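Local coordinates for iron transport multicopper oxidase FET3 (Saccharomyces cerevisiae, PDB 1ZPU), which oxidises ferrous iron to ferric iron with four copper ions and molecular oxygen, for high-affinity iron uptake, and also oxidises cuprous copper, at residues G196-Q201 / C463-H468; V232-T237 / T438-P443. All blocks are in the same frame, centred on the assembly; numbering follows the deposited sequence.

Contact 1. Residues G196-Q201 / C463-H468; sequences GGFVSQ and CHIEWH. With CU1 (copper (I) ion), chain B; CU1 (copper (I) ion), chain C.
Phe-198 and Gly-197 pack against residues 465-467, just after the His-Cys-His sequence of a multicopper oxidase, where Ile-465 stands at the N-cap position, right before the short helix 466-470. A loop of the second cupredoxin domain thus meets the copper-binding segment of the third. The Phe-198 ring takes the edge of Trp-467 on one face in a T-shaped pair. The ring planes stand at 86°, and Trp-467 CD1 lies 3.8 Å from Phe-198 CG. Val-199 CG2 lies over the opposite face, toward the rim. The ring reaches this place because CG is anti to the backbone N (chi1 178°). Trp-467 NE1 finds its polar partner in Tyr-143. Ile-465 meets Phe-198 with both branches: CG2 lies 3.7 Å from Phe-198 CD1, and CG1 packs on the Phe-198 carbonyl oxygen. The backbone is tied as well. Glu-466 N donates a nearly straight hydrogen bond to Gly-197 O (2.8 Å, 161°), and Ile-465 CA makes a CA-H...O contact with the same oxygen. Gly-197 N is hydrogen-bonded to Glu-141 OE2. Next to this interface, Cys-463 and His-468 hold the type 1 copper with His-392, and His-464 joins His-62 and His-105 on a type 3 copper. Ile-465 also links the packing to the type 1 site: its CG2 lies over the centre of the His-468 ring, 3.7 Å above the plane.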
ATOM      1  N   GLY A 196      -3.892  -0.970  -7.424  1.00 69.10           N
ATOM      2  CA  GLY A 196      -3.803   0.277  -8.166  1.00 68.98           C
ATOM      3  C   GLY A 196      -2.842   1.247  -7.504  1.00 69.20           C
ATOM      4  O   GLY A 196      -2.352   1.010  -6.390  1.00 68.72           O
ATOM      5  N   GLY A 197      -2.561   2.342  -8.203  1.00 69.37           N
ATOM      6  CA  GLY A 197      -1.624   3.335  -7.707  1.00 69.22           C
ATOM      7  C   GLY A 197      -2.325   4.585  -7.203  1.00 68.94           C
ATOM      8  O   GLY A 197      -1.719   5.436  -6.554  1.00 69.22           O
ATOM      9  N   PHE A 198      -3.605   4.707  -7.492  1.00 68.66           N
ATOM     10  CA  PHE A 198      -4.292   5.956  -7.221  1.00 68.71           C
ATOM     11  C   PHE A 198      -5.691   5.718  -6.668  1.00 68.71           C
ATOM     12  O   PHE A 198      -5.944   5.894  -5.495  1.00 68.83           O
ATOM     13  CB  PHE A 198      -4.321   6.811  -8.510  1.00 68.32           C
ATOM     14  CG  PHE A 198      -5.050   8.125  -8.391  1.00 66.98           C
ATOM     15  CD1 PHE A 198      -5.255   8.745  -7.162  1.00 67.00           C
ATOM     16  CD2 PHE A 198      -5.485   8.777  -9.540  1.00 66.97           C
ATOM     17  CE1 PHE A 198      -5.911   9.988  -7.081  1.00 66.38           C
ATOM     18  CE2 PHE A 198      -6.152  10.022  -9.461  1.00 66.49           C
ATOM     19  CZ  PHE A 198      -6.359  10.614  -8.234  1.00 66.09           C
ATOM     20  N   VAL A 199      -6.578   5.270  -7.533  1.00 68.78           N
ATOM     21  CA  VAL A 199      -8.006   5.428  -7.341  1.00 69.07           C
ATOM     22  C   VAL A 199      -8.696   4.313  -6.509  1.00 68.90           C
ATOM     23  O   VAL A 199      -8.500   3.126  -6.745  1.00 69.49           O
ATOM     24  CB  VAL A 199      -8.593   5.602  -8.756  1.00 69.03           C
ATOM     25  CG1 VAL A 199      -9.864   4.804  -8.974  1.00 70.59           C
ATOM     26  CG2 VAL A 199      -8.755   7.060  -9.073  1.00 68.66           C
ATOM     27  N   SER A 200      -9.491   4.685  -5.521  1.00 68.99           N
ATOM     28  CA  SER A 200     -10.347   3.698  -4.824  1.00 68.86           C
ATOM     29  C   SER A 200     -11.414   3.128  -5.763  1.00 68.99           C
ATOM     30  O   SER A 200     -11.854   3.794  -6.700  1.00 69.31           O
ATOM     31  CB  SER A 200     -11.098   4.354  -3.668  1.00 68.25           C
ATOM     32  OG  SER A 200     -10.252   4.912  -2.682  1.00 67.45           O
ATOM     33  N   GLN A 201     -11.871   1.915  -5.509  1.00 68.87           N
ATOM     34  CA  GLN A 201     -12.901   1.350  -6.368  1.00 68.76           C
ATOM     35  C   GLN A 201     -14.049   0.784  -5.578  1.00 68.91           C
ATOM     36  O   GLN A 201     -13.852   0.226  -4.491  1.00 69.16           O
ATOM     37  CB  GLN A 201     -12.329   0.246  -7.233  1.00 68.17           C
ATOM     38  CG  GLN A 201     -11.246   0.700  -8.198  1.00 68.40           C
ATOM     39  CD  GLN A 201     -10.942  -0.360  -9.223  1.00 69.50           C
ATOM     40  OE1 GLN A 201     -11.816  -1.163  -9.572  1.00 71.75           O
ATOM     41  NE2 GLN A 201      -9.715  -0.389  -9.702  1.00 68.80           N
ATOM     42  N   CYS A 463       0.890   7.707   2.674  1.00 69.33           N
ATOM     43  CA  CYS A 463      -0.223   7.522   1.769  1.00 69.19           C
ATOM     44  C   CYS A 463       0.196   6.614   0.614  1.00 69.20           C
ATOM     45  O   CYS A 463       1.268   6.771   0.021  1.00 69.68           O
ATOM     46  CB  CYS A 463      -0.687   8.868   1.244  1.00 68.95           C
ATOM     47  SG  CYS A 463      -2.124   8.747   0.198  1.00 70.47           S
ATOM     48  N   HIS A 464      -0.655   5.655   0.295  1.00 69.01           N
ATOM     49  CA  HIS A 464      -0.351   4.686  -0.740  1.00 68.48           C
ATOM     50  C   HIS A 464      -0.762   5.144  -2.145  1.00 68.73           C
ATOM     51  O   HIS A 464      -0.636   4.389  -3.104  1.00 69.17           O
ATOM     52  CB  HIS A 464      -0.967   3.341  -0.404  1.00 67.54           C
ATOM     53  CG  HIS A 464      -0.135   2.189  -0.851  1.00 67.22           C
ATOM     54  ND1 HIS A 464       0.003   1.842  -2.179  1.00 67.49           N
ATOM     55  CD2 HIS A 464       0.631   1.317  -0.151  1.00 66.47           C
ATOM     56  CE1 HIS A 464       0.812   0.798  -2.274  1.00 67.54           C
ATOM     57  NE2 HIS A 464       1.202   0.457  -1.056  1.00 65.84           N
ATOM     58  N   ILE A 465      -1.246   6.374  -2.270  1.00 68.65           N
ATOM     59  CA  ILE A 465      -1.498   6.936  -3.576  1.00 68.71           C
ATOM     60  C   ILE A 465      -0.161   7.391  -4.099  1.00 69.17           C
ATOM     61  O   ILE A 465       0.449   8.306  -3.553  1.00 69.54           O
ATOM     62  CB  ILE A 465      -2.456   8.133  -3.526  1.00 68.99           C
ATOM     63  CG1 ILE A 465      -3.898   7.663  -3.273  1.00 67.78           C
ATOM     64  CG2 ILE A 465      -2.353   8.953  -4.839  1.00 68.78           C
ATOM     65  CD1 ILE A 465      -4.862   8.786  -2.916  1.00 66.77           C
ATOM     66  N   GLU A 466       0.289   6.748  -5.164  1.00 69.51           N
ATOM     67  CA  GLU A 466       1.631   6.940  -5.672  1.00 70.23           C
ATOM     68  C   GLU A 466       2.003   8.399  -5.909  1.00 69.91           C
ATOM     69  O   GLU A 466       3.134   8.820  -5.625  1.00 70.09           O
ATOM     70  CB  GLU A 466       1.797   6.105  -6.930  1.00 70.90           C
ATOM     71  CG  GLU A 466       2.178   4.661  -6.606  1.00 74.91           C
ATOM     72  CD  GLU A 466       3.650   4.534  -6.173  1.00 79.16           C
ATOM     73  OE1 GLU A 466       4.540   4.722  -7.053  1.00 80.76           O
ATOM     74  OE2 GLU A 466       3.904   4.256  -4.964  1.00 79.67           O
ATOM     75  N   TRP A 467       1.042   9.170  -6.413  1.00 69.43           N
ATOM     76  CA  TRP A 467       1.246  10.590  -6.649  1.00 68.83           C
ATOM     77  C   TRP A 467       1.529  11.340  -5.352  1.00 68.83           C
ATOM     78  O   TRP A 467       2.386  12.218  -5.316  1.00 69.06           O
ATOM     79  CB  TRP A 467       0.038  11.181  -7.367  1.00 68.57           C
ATOM     80  CG  TRP A 467      -0.395  10.360  -8.560  1.00 68.87           C
ATOM     81  CD1 TRP A 467      -1.586   9.707  -8.717  1.00 68.12           C
ATOM     82  CD2 TRP A 467       0.367  10.108  -9.759  1.00 67.80           C
ATOM     83  NE1 TRP A 467      -1.614   9.075  -9.945  1.00 68.37           N
ATOM     84  CE2 TRP A 467      -0.429   9.298 -10.596  1.00 67.51           C
ATOM     85  CE3 TRP A 467       1.640  10.494 -10.199  1.00 67.22           C
ATOM     86  CZ2 TRP A 467       0.001   8.863 -11.847  1.00 67.46           C
ATOM     87  CZ3 TRP A 467       2.076  10.061 -11.439  1.00 68.06           C
ATOM     88  CH2 TRP A 467       1.255   9.249 -12.254  1.00 68.31           C
ATOM     89  N   HIS A 468       0.829  10.977  -4.282  1.00 68.63           N
ATOM     90  CA  HIS A 468       0.987  11.665  -3.021  1.00 68.51           C
ATOM     91  C   HIS A 468       2.297  11.283  -2.318  1.00 68.80           C
ATOM     92  O   HIS A 468       2.917  12.111  -1.623  1.00 68.56           O
ATOM     93  CB  HIS A 468      -0.234  11.443  -2.129  1.00 68.11           C
ATOM     94  CG  HIS A 468      -1.516  11.944  -2.729  1.00 67.94           C
ATOM     95  ND1 HIS A 468      -2.756  11.636  -2.204  1.00 67.23           N
ATOM     96  CD2 HIS A 468      -1.753  12.713  -3.817  1.00 66.08           C
ATOM     97  CE1 HIS A 468      -3.695  12.201  -2.936  1.00 65.90           C
ATOM     98  NE2 HIS A 468      -3.113  12.856  -3.922  1.00 64.83           N
TER
HETATM   99 CU   CU1 B1001      -3.013  10.666  -0.378  1.00 82.54          CU
HETATM  100 CU   CU1 C1003       2.118  -1.525  -0.605  1.00 89.16          CU

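Contact 2. Residues V232-T237 / T438-P443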
ATOM      1  N   VAL A 232      -6.587   1.636  -2.733  1.00 69.19           N
ATOM      2  CA  VAL A 232      -5.407   0.951  -3.267  1.00 68.71           C
ATOM      3  C   VAL A 232      -4.680   0.303  -2.110  1.00 68.80           C
ATOM      4  O   VAL A 232      -4.709   0.825  -0.999  1.00 68.78           O
ATOM      5  CB  VAL A 232      -4.478   1.868  -4.045  1.00 68.16           C
ATOM      6  CG1 VAL A 232      -5.208   2.442  -5.219  1.00 68.11           C
ATOM      7  CG2 VAL A 232      -3.932   2.960  -3.173  1.00 67.99           C
ATOM      8  N   ALA A 233      -4.087  -0.860  -2.369  1.00 68.77           N
ATOM      9  CA  ALA A 233      -3.253  -1.562  -1.403  1.00 68.72           C
ATOM     10  C   ALA A 233      -4.028  -2.433  -0.429  1.00 68.78           C
ATOM     11  O   ALA A 233      -3.454  -3.297   0.207  1.00 68.58           O
ATOM     12  CB  ALA A 233      -2.350  -0.584  -0.643  1.00 68.53           C
ATOM     13  N   GLN A 234      -5.328  -2.210  -0.285  1.00 69.19           N
ATOM     14  CA  GLN A 234      -6.067  -3.082   0.622  1.00 69.49           C
ATOM     15  C   GLN A 234      -6.621  -4.342  -0.026  1.00 69.42           C
ATOM     16  O   GLN A 234      -6.772  -4.399  -1.244  1.00 69.73           O
ATOM     17  CB  GLN A 234      -7.081  -2.355   1.529  1.00 69.74           C
ATOM     18  CG  GLN A 234      -8.082  -1.395   0.935  1.00 69.86           C
ATOM     19  CD  GLN A 234      -8.756  -0.515   2.028  1.00 70.21           C
ATOM     20  OE1 GLN A 234      -8.139  -0.176   3.058  1.00 69.13           O
ATOM     21  NE2 GLN A 234     -10.032  -0.155   1.803  1.00 71.52           N
ATOM     22  N   ARG A 235      -6.862  -5.362   0.795  1.00 69.30           N
ATOM     23  CA  ARG A 235      -7.355  -6.646   0.335  1.00 69.05           C
ATOM     24  C   ARG A 235      -8.615  -6.984   1.103  1.00 69.03           C
ATOM     25  O   ARG A 235      -8.623  -6.920   2.332  1.00 69.40           O
ATOM     26  CB  ARG A 235      -6.310  -7.732   0.592  1.00 68.93           C
ATOM     27  CG  ARG A 235      -5.061  -7.610  -0.233  1.00 69.32           C
ATOM     28  CD  ARG A 235      -4.061  -6.615   0.353  1.00 70.02           C
ATOM     29  NE  ARG A 235      -3.332  -7.183   1.480  1.00 69.80           N
ATOM     30  CZ  ARG A 235      -2.851  -6.491   2.509  1.00 69.65           C
ATOM     31  NH1 ARG A 235      -3.021  -5.181   2.580  1.00 69.86           N
ATOM     32  NH2 ARG A 235      -2.214  -7.121   3.488  1.00 69.63           N
ATOM     33  N   TYR A 236      -9.688  -7.314   0.392  1.00 68.91           N
ATOM     34  CA  TYR A 236     -10.833  -7.964   1.020  1.00 68.72           C
ATOM     35  C   TYR A 236     -10.890  -9.348   0.443  1.00 68.86           C
ATOM     36  O   TYR A 236     -10.912  -9.507  -0.767  1.00 69.28           O
ATOM     37  CB  TYR A 236     -12.165  -7.236   0.764  1.00 68.42           C
ATOM     38  CG  TYR A 236     -12.344  -5.919   1.486  1.00 68.15           C
ATOM     39  CD1 TYR A 236     -13.293  -5.762   2.499  1.00 67.49           C
ATOM     40  CD2 TYR A 236     -11.560  -4.817   1.144  1.00 68.53           C
ATOM     41  CE1 TYR A 236     -13.434  -4.520   3.162  1.00 67.85           C
ATOM     42  CE2 TYR A 236     -11.690  -3.595   1.781  1.00 67.86           C
ATOM     43  CZ  TYR A 236     -12.616  -3.444   2.783  1.00 68.67           C
ATOM     44  OH  TYR A 236     -12.683  -2.205   3.365  1.00 68.56           O
ATOM     45  N   THR A 237     -10.878 -10.349   1.310  1.00 69.11           N
ATOM     46  CA  THR A 237     -11.155 -11.724   0.908  1.00 69.16           C
ATOM     47  C   THR A 237     -12.599 -12.063   1.280  1.00 69.25           C
ATOM     48  O   THR A 237     -13.064 -11.788   2.392  1.00 69.11           O
ATOM     49  CB  THR A 237     -10.191 -12.728   1.553  1.00 69.29           C
ATOM     50  OG1 THR A 237      -8.839 -12.351   1.266  1.00 69.82           O
ATOM     51  CG2 THR A 237     -10.451 -14.126   1.019  1.00 69.18           C
ATOM     52  N   THR A 438      -3.845  -0.964   6.012  1.00 69.57           N
ATOM     53  CA  THR A 438      -4.111   0.161   5.135  1.00 69.28           C
ATOM     54  C   THR A 438      -5.522   0.653   5.414  1.00 69.03           C
ATOM     55  O   THR A 438      -6.464  -0.125   5.422  1.00 68.72           O
ATOM     56  CB  THR A 438      -3.908  -0.246   3.652  1.00 69.60           C
ATOM     57  OG1 THR A 438      -2.625  -0.887   3.508  1.00 70.06           O
ATOM     58  CG2 THR A 438      -3.995   0.956   2.718  1.00 69.02           C
ATOM     59  N   LEU A 439      -5.635   1.959   5.645  1.00 68.97           N
ATOM     60  CA  LEU A 439      -6.847   2.588   6.143  1.00 68.79           C
ATOM     61  C   LEU A 439      -6.979   3.971   5.535  1.00 68.89           C
ATOM     62  O   LEU A 439      -6.009   4.696   5.473  1.00 69.23           O
ATOM     63  CB  LEU A 439      -6.769   2.713   7.667  1.00 68.40           C
ATOM     64  CG  LEU A 439      -7.932   3.360   8.420  1.00 68.13           C
ATOM     65  CD1 LEU A 439      -9.054   2.350   8.698  1.00 67.72           C
ATOM     66  CD2 LEU A 439      -7.445   4.018   9.709  1.00 66.50           C
ATOM     67  N   TYR A 440      -8.181   4.336   5.098  1.00 69.03           N
ATOM     68  CA  TYR A 440      -8.423   5.662   4.550  1.00 69.01           C
ATOM     69  C   TYR A 440      -8.970   6.658   5.585  1.00 69.19           C
ATOM     70  O   TYR A 440      -9.789   6.295   6.429  1.00 69.23           O
ATOM     71  CB  TYR A 440      -9.353   5.596   3.320  1.00 69.07           C
ATOM     72  CG  TYR A 440     -10.804   5.169   3.559  1.00 68.93           C
ATOM     73  CD1 TYR A 440     -11.744   6.067   4.056  1.00 69.63           C
ATOM     74  CD2 TYR A 440     -11.237   3.888   3.248  1.00 68.39           C
ATOM     75  CE1 TYR A 440     -13.071   5.691   4.265  1.00 69.61           C
ATOM     76  CE2 TYR A 440     -12.545   3.505   3.432  1.00 68.32           C
ATOM     77  CZ  TYR A 440     -13.467   4.409   3.948  1.00 69.29           C
ATOM     78  OH  TYR A 440     -14.789   4.048   4.146  1.00 68.95           O
ATOM     79  N   VAL A 441      -8.494   7.904   5.519  1.00 69.17           N
ATOM     80  CA  VAL A 441      -9.203   9.040   6.105  1.00 69.01           C
ATOM     81  C   VAL A 441     -10.194   9.564   5.098  1.00 69.15           C
ATOM     82  O   VAL A 441      -9.895   9.629   3.895  1.00 69.37           O
ATOM     83  CB  VAL A 441      -8.323  10.268   6.370  1.00 69.01           C
ATOM     84  CG1 VAL A 441      -8.338  10.640   7.840  1.00 69.30           C
ATOM     85  CG2 VAL A 441      -6.931  10.119   5.775  1.00 69.01           C
ATOM     86  N   ARG A 442     -11.350   9.985   5.595  1.00 69.04           N
ATOM     87  CA  ARG A 442     -12.339  10.618   4.754  1.00 68.83           C
ATOM     88  C   ARG A 442     -11.953  12.080   4.523  1.00 68.83           C
ATOM     89  O   ARG A 442     -11.120  12.628   5.254  1.00 68.49           O
ATOM     90  CB  ARG A 442     -13.738  10.456   5.362  1.00 68.77           C
ATOM     91  CG  ARG A 442     -14.250   9.022   5.265  1.00 68.46           C
ATOM     92  CD  ARG A 442     -15.581   8.821   5.958  1.00 68.62           C
ATOM     93  NE  ARG A 442     -15.999   7.418   5.912  1.00 68.54           N
ATOM     94  CZ  ARG A 442     -16.053   6.599   6.963  1.00 67.91           C
ATOM     95  NH1 ARG A 442     -15.724   7.020   8.176  1.00 67.31           N
ATOM     96  NH2 ARG A 442     -16.442   5.341   6.793  1.00 67.99           N
ATOM     97  N   PRO A 443     -12.518  12.706   3.474  1.00 69.02           N
ATOM     98  CA  PRO A 443     -12.272  14.125   3.217  1.00 69.05           C
ATOM     99  C   PRO A 443     -12.406  15.010   4.456  1.00 69.04           C
ATOM    100  O   PRO A 443     -13.435  14.977   5.149  1.00 69.19           O
ATOM    101  CB  PRO A 443     -13.353  14.475   2.195  1.00 68.86           C
ATOM    102  CG  PRO A 443     -13.503  13.221   1.426  1.00 68.79           C
ATOM    103  CD  PRO A 443     -13.399  12.125   2.443  1.00 68.96           C
TER
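Thr-438 OG1 lies at the edge of the Arg-235 guanidinium, near its plane, though Arg-235 NH1 is a loose 4.4 Å from it. The Tyr-440 ring has the amide end of Gln-234 at its edge. Tyr-440 also forms an edge-to-face pair with Tyr-229 and a cation-pi contact with Arg-406. This is an interface between two cupredoxin domains. Strand 438-441 is the outermost strand of a sheet in the third domain, and residues 232-234 lead into strand 235-241 of the second. The touching parts run 126° apart, and side chains carry the contact. Thr-438 has the most surface buried. Its CG2 is anti to the backbone N (chi1 -51° places OG1 beside that N), and it lies 4.0 Å from Ala-233 CB and 3.8 Å from Val-232 O. The Gln-234 chain is extended beyond CG and brings its amide to the Thr-438 carbonyl. Thr-438 OG1 is hydrogen-bonded to NE2 of His-62, a type 3 copper ligand, and so acts as a second-shell group. With an alanine in place of Thr-438, His-62 NE2 would probably lose its hydroxyl mate, and a gap is likely to open beside Ala-233 CB. Arg-235 is held by several partners. NE bonds to Thr-101 O, NH2 makes a salt bridge with Asp-437, and NH1 donates to Ala-233 O (3.1 Å), an acceptor 20° out of the guanidinium plane.

Overall arrangement
Both contacts join the second cupredoxin domain to the third, and their centres lie 10 Å apart. Contact 2 is nested along the chain inside the loop closed by contact 1. They touch directly: Phe-198 O lies 3.5 Å from Val-232 CG1, and Ala-233 CB lies 3.6 Å from His-464 CG. Both border the same type 3 copper. Contact 1 supplies His-464 to a type 3 copper, while contact 2 reaches the same ion through the His-62 partner of Thr-438. Ala-233 CB is about 5 Å from that copper. The type 1 copper held by 463-468 is about 13 Å away from it, consistent with electron transfer through the His-Cys-His segment.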